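Local coordinates for protein putative PLP-dependent aminotransferase (Bacillus cereus ATCC 10987, PDB 3JU7) that probably acts as a pyridoxal-phosphate-dependent aminotransferase of the DegT/DnrJ/EryC1 family, at residues A[219-222]-A[226-229]; A[66-71]-A[229-234]; A[349-354]-A[362-367]. All coordinates share one frame; numbering follows the deposited sequence.

Contact 1. Residues A[219-222]-A[226-229]; sequences GFDT and CTMM
A reversal within the long loop between helices 206-215 and 237-248 brings G219-D221 back against C226-M228. G219 O takes two donors from T227. T227 N binds it at 3.0 Å with a nearly straight N-H...O angle of 175°, although the donor stands above the carbonyl plane. T227 OG1 adds a weak second bond to G219 O at 3.5 Å, because chi1 of 70° sets the hydroxyl between the backbone N and the carbonyl carbon, on the side facing G219. G219 CA points its hydrogen at M228 O, 3.5 Å away. M228 CG lies 3.6 Å from G219 CA. F220 and C226 form a single beta bridge, which draws their CA atoms to 4.6 Å without building a regular strand pair. The F220 ring turns its edge to this bridge: CD1 is 3.7 Å from C226 N, and C226 CA lies in the ring plane. C226 N itself donates to Q326 OE1 of the second subunit, so the reversal lies at the dimer interface. Beyond the bridge, D221 and T227 meet at about a right angle, D221 OD2 being 3.6 Å from T227 CG2, while D221 OD1 accepts from N223 N and E225 N inside the turn.

Contact 2. Residues A[66-71]-A[229-234]; sequences LMAAIQ and MGFNCK. With ACT (acetate ion), chain F.
F231 sends its ring toward helix 62-73 and meets two residues there by apolar contact. With chi1 of 55°, its CG sits between the backbone N and carbonyl carbon, and CZ comes to 4.2 Å from A68 CB. M67 comes in at the ring edge: a bend at chi3 carries CE into the ring plane, 4.0 Å from F231 CE2. Further along, Q71 and M229 cross at about a right angle. Both chains leave with CG anti to the backbone N and both bend at chi2; M229 CG lies against the amide and chain of Q71, 3.7 Å from Q71 NE2 and 3.8 Å from Q71 CG. Helix 62-73 packs through L66 and A69 on sheet strands 159-161 and 182-186, and W97 of the second subunit packs on M67, Q71 and M229. Beyond F231 the chain makes an Asx turn: N232 OD1 accepts K234 N at 3.0 Å and, from the opposite face of the amide, K234 NZ at 2.9 Å. The same NZ bonds OXT of an acetate, probably from the crystallisation liquor, at 2.8 Å, and pairs with E197 of the second subunit. N232 ND2 donates to that subunit's pyridoxal-phosphate-bearing lysine.

Contact 3. Residues A[349-354]-A[362-367]; sequences SLPLWE and EQIVIC
I366 N donates to E362 O at 2.8 Å, the shortest polar bond in the two segments, and it belongs to the helix that presents I364 to L350 and P351. A second helical bond follows one residue later, C367 N to Q363 O at 3.0 Å. Between the segments the contact is apolar, and I364 is its single member on the helix side. Its two branches take different partners. With chi1 at -69°, CG1 lies anti to the carbonyl carbon and CG2 anti to the backbone N; chi2 of 168° then extends the longer branch, so that CD1 lies 3.9 Å from P351 CG. The shorter branch is more loosely engaged, I364 CG2 standing 4.4 Å from L350 CD1. The proline ring and the isoleucine chain meet at a slant. The arrangement is a strand-loop-helix connection in the C-terminal part of the fold: strand 347-350, antiparallel to strand 291-294, gives way to a loop, and helix 358-368 folds back so that I364 faces L350 and P351. The CA atoms of L350 and I364 are 8.2 Å apart, too far for the backbones themselves to touch. Y264 of helix 250-270 covers both sides of the contact, packing on L350 and on I364, and its hydroxyl is hydrogen-bonded to P351 O. L308 of helix 301-309 also packs on L350.

Contacts 1 and 2 are neighbours, with centres 12 Å apart, and share M229 in the loop between helices 206-215 and 237-248. Contact 1 folds this loop on itself, whereas contact 2 joins it to helix 62-73, bridging 157 intervening residues. Both touch the second subunit, so this loop lies at the dimer interface. Contact 3 comes later in the chain and lies on the opposite side of the chain's centre, its own centre 49 Å from that of contact 1 and 37 Å from that of contact 2. It connects strand 347-350 to helix 358-368 and touches no other protein chain of the assembly, so it is formed within a single subunit.

Contact 1. Residues A[219-222]-A[226-229]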
loop_
_atom_site.group_PDB
_atom_site.type_symbol
_atom_site.label_atom_id
_atom_site.label_comp_id
_atom_site.label_asym_id
_atom_site.label_seq_id
_atom_site.Cartn_x
_atom_site.Cartn_y
_atom_site.Cartn_z
ATOM N N GLY A 219 10.909 -4.916 6.473
ATOM C CA GLY A 219 12.124 -4.750 7.285
ATOM C C GLY A 219 13.211 -5.802 7.053
ATOM O O GLY A 219 14.079 -6.008 7.905
ATOM N N PHE A 220 13.147 -6.481 5.913
ATOM C CA PHE A 220 14.024 -7.607 5.629
ATOM C C PHE A 220 15.406 -7.194 5.283
ATOM O O PHE A 220 15.578 -6.272 4.523
ATOM C CB PHE A 220 13.513 -8.435 4.441
ATOM C CG PHE A 220 12.384 -9.348 4.767
ATOM C CD1 PHE A 220 12.019 -9.621 6.089
ATOM C CD2 PHE A 220 11.709 -10.007 3.734
ATOM C CE1 PHE A 220 10.946 -10.525 6.376
ATOM C CE2 PHE A 220 10.648 -10.886 4.007
ATOM C CZ PHE A 220 10.278 -11.147 5.323
ATOM N N ASP A 221 16.361 -7.901 5.865
ATOM C CA ASP A 221 17.788 -7.833 5.535
ATOM C C ASP A 221 18.023 -8.871 4.471
ATOM O O ASP A 221 17.068 -9.416 3.931
ATOM C CB ASP A 221 18.686 -8.083 6.779
ATOM C CG ASP A 221 18.572 -9.511 7.366
ATOM O OD1 ASP A 221 17.917 -10.386 6.766
ATOM O OD2 ASP A 221 19.147 -9.752 8.460
ATOM N N THR A 222 19.280 -9.160 4.160
ATOM C CA THR A 222 19.564 -10.017 3.035
ATOM C C THR A 222 19.253 -11.486 3.337
ATOM O O THR A 222 19.270 -12.302 2.436
ATOM C CB THR A 222 21.025 -9.884 2.585
ATOM O OG1 THR A 222 21.870 -10.294 3.665
ATOM C CG2 THR A 222 21.312 -8.418 2.218
ATOM N N CYS A 226 13.337 -10.094 9.488
ATOM C CA CYS A 226 12.848 -8.782 9.875
ATOM C C CYS A 226 13.664 -8.164 11.011
ATOM O O CYS A 226 13.601 -8.600 12.173
ATOM C CB CYS A 226 11.402 -8.870 10.351
ATOM S SG CYS A 226 10.760 -7.244 10.843
ATOM N N THR A 227 14.385 -7.102 10.689
ATOM C CA THR A 227 15.259 -6.445 11.677
ATOM C C THR A 227 14.880 -5.012 12.019
ATOM O O THR A 227 15.565 -4.397 12.825
ATOM C CB THR A 227 16.685 -6.401 11.180
ATOM O OG1 THR A 227 16.751 -5.475 10.100
ATOM C CG2 THR A 227 17.131 -7.782 10.738
HETATM N N MSE A 228 13.813 -4.507 11.401
HETATM C CA MSE A 228 13.301 -3.172 11.665
HETATM C C MSE A 228 11.802 -3.074 11.314
HETATM O O MSE A 228 11.253 -3.900 10.585
HETATM C CB MSE A 228 14.057 -2.149 10.811
HETATM C CG MSE A 228 13.958 -2.406 9.298
HETATM SE SE MSE A 228 15.020 -1.141 8.220
HETATM C CE MSE A 228 14.729 0.433 9.206
HETATM N N MSE A 229 11.167 -2.030 11.799
HETATM C CA MSE A 229 9.774 -1.747 11.489
HETATM C C MSE A 229 9.603 -1.687 9.974
HETATM O O MSE A 229 10.484 -1.239 9.249
HETATM C CB MSE A 229 9.366 -0.411 12.113
HETATM C CG MSE A 229 7.906 -0.089 12.047
HETATM SE SE MSE A 229 6.938 -1.536 12.835
HETATM C CE MSE A 229 5.154 -0.697 12.687
#

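Contact 2. Residues A[66-71]-A[229-234]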
loop_
_atom_site.group_PDB
_atom_site.type_symbol
_atom_site.label_atom_id
_atom_site.label_comp_id
_atom_site.label_asym_id
_atom_site.label_seq_id
_atom_site.Cartn_x
_atom_site.Cartn_y
_atom_site.Cartn_z
ATOM N N LEU A 66 4.696 8.324 2.781
ATOM C CA LEU A 66 4.705 9.252 3.893
ATOM C C LEU A 66 4.926 8.459 5.168
ATOM O O LEU A 66 5.813 8.817 5.992
ATOM C CB LEU A 66 3.421 10.117 3.961
ATOM C CG LEU A 66 3.457 11.375 3.087
ATOM C CD1 LEU A 66 2.059 11.941 2.850
ATOM C CD2 LEU A 66 4.355 12.430 3.725
HETATM N N MSE A 67 4.141 7.390 5.315
HETATM C CA MSE A 67 4.186 6.533 6.513
HETATM C C MSE A 67 5.575 5.951 6.754
HETATM O O MSE A 67 6.103 6.019 7.870
HETATM C CB MSE A 67 3.114 5.431 6.432
HETATM C CG MSE A 67 1.679 5.984 6.630
HETATM SE SE MSE A 67 0.350 4.712 6.016
HETATM C CE MSE A 67 0.640 3.452 7.299
ATOM N N ALA A 68 6.179 5.421 5.696
ATOM C CA ALA A 68 7.496 4.820 5.778
ATOM C C ALA A 68 8.507 5.879 6.247
ATOM O O ALA A 68 9.277 5.659 7.219
ATOM C CB ALA A 68 7.915 4.312 4.430
ATOM N N ALA A 69 8.492 7.017 5.542
ATOM C CA ALA A 69 9.435 8.115 5.775
ATOM C C ALA A 69 9.339 8.682 7.208
ATOM O O ALA A 69 10.346 8.824 7.880
ATOM C CB ALA A 69 9.278 9.217 4.717
ATOM N N ILE A 70 8.146 8.968 7.671
ATOM C CA ILE A 70 7.942 9.472 9.042
ATOM C C ILE A 70 8.395 8.448 10.087
ATOM O O ILE A 70 9.108 8.795 11.021
ATOM C CB ILE A 70 6.455 9.843 9.268
ATOM C CG1 ILE A 70 6.118 11.119 8.487
ATOM C CG2 ILE A 70 6.099 9.990 10.778
ATOM C CD1 ILE A 70 4.672 11.239 8.114
ATOM N N GLN A 71 7.977 7.188 9.908
ATOM C CA GLN A 71 8.391 6.086 10.792
ATOM C C GLN A 71 9.924 5.992 10.855
ATOM O O GLN A 71 10.463 5.926 11.931
ATOM C CB GLN A 71 7.789 4.746 10.327
ATOM C CG GLN A 71 8.201 3.565 11.197
ATOM C CD GLN A 71 7.770 3.717 12.654
ATOM O OE1 GLN A 71 6.716 4.269 12.945
ATOM N NE2 GLN A 71 8.602 3.238 13.568
HETATM N N MSE A 229 11.167 -2.030 11.799
HETATM C CA MSE A 229 9.774 -1.747 11.489
HETATM C C MSE A 229 9.603 -1.687 9.974
HETATM O O MSE A 229 10.484 -1.239 9.249
HETATM C CB MSE A 229 9.366 -0.411 12.113
HETATM C CG MSE A 229 7.906 -0.089 12.047
HETATM SE SE MSE A 229 6.938 -1.536 12.835
HETATM C CE MSE A 229 5.154 -0.697 12.687
ATOM N N GLY A 230 8.484 -2.197 9.494
ATOM C CA GLY A 230 8.238 -2.274 8.076
ATOM C C GLY A 230 6.868 -2.802 7.740
ATOM O O GLY A 230 6.025 -3.095 8.618
ATOM N N PHE A 231 6.648 -2.912 6.448
ATOM C CA PHE A 231 5.375 -3.396 5.945
ATOM C C PHE A 231 5.546 -3.693 4.463
ATOM O O PHE A 231 6.677 -3.940 4.006
ATOM C CB PHE A 231 4.223 -2.409 6.297
ATOM C CG PHE A 231 4.422 -0.981 5.835
ATOM C CD1 PHE A 231 5.387 -0.614 4.913
ATOM C CD2 PHE A 231 3.531 -0.012 6.239
ATOM C CE1 PHE A 231 5.505 0.705 4.473
ATOM C CE2 PHE A 231 3.654 1.314 5.785
ATOM C CZ PHE A 231 4.649 1.666 4.902
ATOM N N ASN A 232 4.464 -3.698 3.703
ATOM C CA ASN A 232 4.560 -3.846 2.238
ATOM C C ASN A 232 4.087 -2.594 1.569
ATOM O O ASN A 232 2.881 -2.277 1.658
ATOM C CB ASN A 232 3.653 -4.960 1.732
ATOM C CG ASN A 232 3.861 -5.283 0.245
ATOM O OD1 ASN A 232 4.658 -4.631 -0.460
ATOM N ND2 ASN A 232 3.174 -6.360 -0.226
ATOM N N CYS A 233 5.003 -1.892 0.919
ATOM C CA CYS A 233 4.627 -0.767 0.063
ATOM C C CYS A 233 5.375 -0.848 -1.253
ATOM O O CYS A 233 5.653 0.167 -1.864
ATOM C CB CYS A 233 4.885 0.570 0.757
ATOM S SG CYS A 233 6.678 0.967 0.981
ATOM N N LYS A 234 5.653 -2.083 -1.688
ATOM C CA LYS A 234 6.296 -2.355 -2.965
ATOM C C LYS A 234 5.364 -2.049 -4.140
ATOM O O LYS A 234 4.201 -2.416 -4.141
ATOM C CB LYS A 234 6.779 -3.824 -3.043
ATOM C CG LYS A 234 7.767 -4.181 -1.929
ATOM C CD LYS A 234 8.152 -5.621 -1.843
ATOM C CE LYS A 234 7.186 -6.498 -1.080
ATOM N NZ LYS A 234 5.991 -6.840 -1.791
HETATM C C ACT F . 5.739 -10.117 -0.532
HETATM O O ACT F . 6.938 -9.884 -0.909
HETATM O OXT ACT F . 4.940 -9.152 -0.543
HETATM C CH3 ACT F . 5.262 -11.480 -0.131
#

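Contact 3. Residues A[349-354]-A[362-367]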
loop_
_atom_site.group_PDB
_atom_site.type_symbol
_atom_site.label_atom_id
_atom_site.label_comp_id
_atom_site.label_asym_id
_atom_site.label_seq_id
_atom_site.Cartn_x
_atom_site.Cartn_y
_atom_site.Cartn_z
ATOM N N SER A 349 -11.094 25.288 -6.371
ATOM C CA SER A 349 -10.303 24.405 -7.220
ATOM C C SER A 349 -10.996 24.287 -8.571
ATOM O O SER A 349 -12.071 23.699 -8.667
ATOM C CB SER A 349 -10.160 23.007 -6.584
ATOM O OG SER A 349 -9.540 23.063 -5.304
ATOM N N LEU A 350 -10.415 24.873 -9.612
ATOM C CA LEU A 350 -11.099 24.913 -10.897
ATOM C C LEU A 350 -10.552 23.806 -11.773
ATOM O O LEU A 350 -9.363 23.469 -11.702
ATOM C CB LEU A 350 -10.977 26.268 -11.583
ATOM C CG LEU A 350 -11.529 27.487 -10.844
ATOM C CD1 LEU A 350 -11.204 28.772 -11.611
ATOM C CD2 LEU A 350 -13.026 27.368 -10.632
ATOM N N PRO A 351 -11.414 23.236 -12.615
ATOM C CA PRO A 351 -10.940 22.113 -13.376
ATOM C C PRO A 351 -9.848 22.453 -14.367
ATOM O O PRO A 351 -9.854 23.510 -15.010
ATOM C CB PRO A 351 -12.199 21.586 -14.084
ATOM C CG PRO A 351 -13.257 22.537 -13.836
ATOM C CD PRO A 351 -12.873 23.384 -12.681
ATOM N N LEU A 352 -8.932 21.510 -14.479
ATOM C CA LEU A 352 -7.845 21.550 -15.418
ATOM C C LEU A 352 -7.475 20.096 -15.660
ATOM O O LEU A 352 -7.287 19.375 -14.719
ATOM C CB LEU A 352 -6.674 22.321 -14.826
ATOM C CG LEU A 352 -5.507 22.726 -15.739
ATOM C CD1 LEU A 352 -4.712 23.894 -15.084
ATOM C CD2 LEU A 352 -4.609 21.569 -16.026
ATOM N N TRP A 353 -7.452 19.647 -16.911
ATOM C CA TRP A 353 -7.037 18.284 -17.251
ATOM C C TRP A 353 -6.610 18.251 -18.701
ATOM O O TRP A 353 -6.968 19.151 -19.463
ATOM C CB TRP A 353 -8.134 17.231 -17.021
ATOM C CG TRP A 353 -9.544 17.731 -17.051
ATOM C CD1 TRP A 353 -10.294 18.094 -15.971
ATOM C CD2 TRP A 353 -10.373 17.927 -18.200
ATOM N NE1 TRP A 353 -11.538 18.493 -16.372
ATOM C CE2 TRP A 353 -11.613 18.407 -17.738
ATOM C CE3 TRP A 353 -10.191 17.743 -19.568
ATOM C CZ2 TRP A 353 -12.659 18.696 -18.589
ATOM C CZ3 TRP A 353 -11.224 18.026 -20.415
ATOM C CH2 TRP A 353 -12.445 18.505 -19.929
ATOM N N GLU A 354 -5.843 17.214 -19.054
ATOM C CA GLU A 354 -5.319 17.051 -20.399
ATOM C C GLU A 354 -6.490 16.961 -21.343
ATOM O O GLU A 354 -7.412 16.186 -21.117
ATOM C CB GLU A 354 -4.466 15.776 -20.538
ATOM C CG GLU A 354 -3.153 15.769 -19.717
ATOM C CD GLU A 354 -2.398 14.439 -19.847
ATOM O OE1 GLU A 354 -2.215 13.980 -20.987
ATOM O OE2 GLU A 354 -1.998 13.839 -18.822
ATOM N N GLU A 362 -12.308 29.392 -21.183
ATOM C CA GLU A 362 -13.147 30.577 -21.387
ATOM C C GLU A 362 -14.565 30.417 -20.811
ATOM O O GLU A 362 -15.010 31.276 -20.059
ATOM C CB GLU A 362 -13.185 30.975 -22.866
ATOM C CG GLU A 362 -14.042 32.225 -23.179
ATOM C CD GLU A 362 -13.855 32.779 -24.596
ATOM O OE1 GLU A 362 -13.461 32.049 -25.535
ATOM O OE2 GLU A 362 -14.121 33.973 -24.770
ATOM N N GLN A 363 -15.264 29.332 -21.148
ATOM C CA GLN A 363 -16.541 29.032 -20.497
ATOM C C GLN A 363 -16.395 29.270 -19.015
ATOM O O GLN A 363 -17.170 29.996 -18.419
ATOM C CB GLN A 363 -16.946 27.555 -20.632
ATOM C CG GLN A 363 -17.578 27.077 -21.943
ATOM C CD GLN A 363 -18.221 25.668 -21.809
ATOM O OE1 GLN A 363 -18.912 25.376 -20.819
ATOM N NE2 GLN A 363 -18.004 24.810 -22.810
ATOM N N ILE A 364 -15.386 28.630 -18.428
ATOM C CA ILE A 364 -15.226 28.582 -16.983
ATOM C C ILE A 364 -14.966 29.971 -16.441
ATOM O O ILE A 364 -15.676 30.446 -15.563
ATOM C CB ILE A 364 -14.095 27.591 -16.578
ATOM C CG1 ILE A 364 -14.528 26.141 -16.873
ATOM C CG2 ILE A 364 -13.725 27.725 -15.104
ATOM C CD1 ILE A 364 -13.379 25.103 -16.778
ATOM N N VAL A 365 -13.954 30.623 -16.987
ATOM C CA VAL A 365 -13.575 31.943 -16.526
ATOM C C VAL A 365 -14.731 32.912 -16.670
ATOM O O VAL A 365 -14.992 33.671 -15.750
ATOM C CB VAL A 365 -12.319 32.463 -17.241
ATOM C CG1 VAL A 365 -12.072 33.930 -16.876
ATOM C CG2 VAL A 365 -11.100 31.566 -16.876
ATOM N N ILE A 366 -15.433 32.866 -17.804
ATOM C CA ILE A 366 -16.624 33.699 -18.024
ATOM C C ILE A 366 -17.690 33.497 -16.946
ATOM O O ILE A 366 -18.300 34.457 -16.494
ATOM C CB ILE A 366 -17.236 33.463 -19.418
ATOM C CG1 ILE A 366 -16.351 34.106 -20.484
ATOM C CG2 ILE A 366 -18.629 34.064 -19.499
ATOM C CD1 ILE A 366 -16.784 33.819 -21.891
ATOM N N CYS A 367 -17.911 32.251 -16.537
ATOM C CA CYS A 367 -18.853 31.937 -15.454
ATOM C C CYS A 367 -18.422 32.538 -14.127
ATOM O O CYS A 367 -19.267 32.958 -13.341
ATOM C CB CYS A 367 -19.000 30.423 -15.254
ATOM S SG CYS A 367 -20.014 29.556 -16.482
#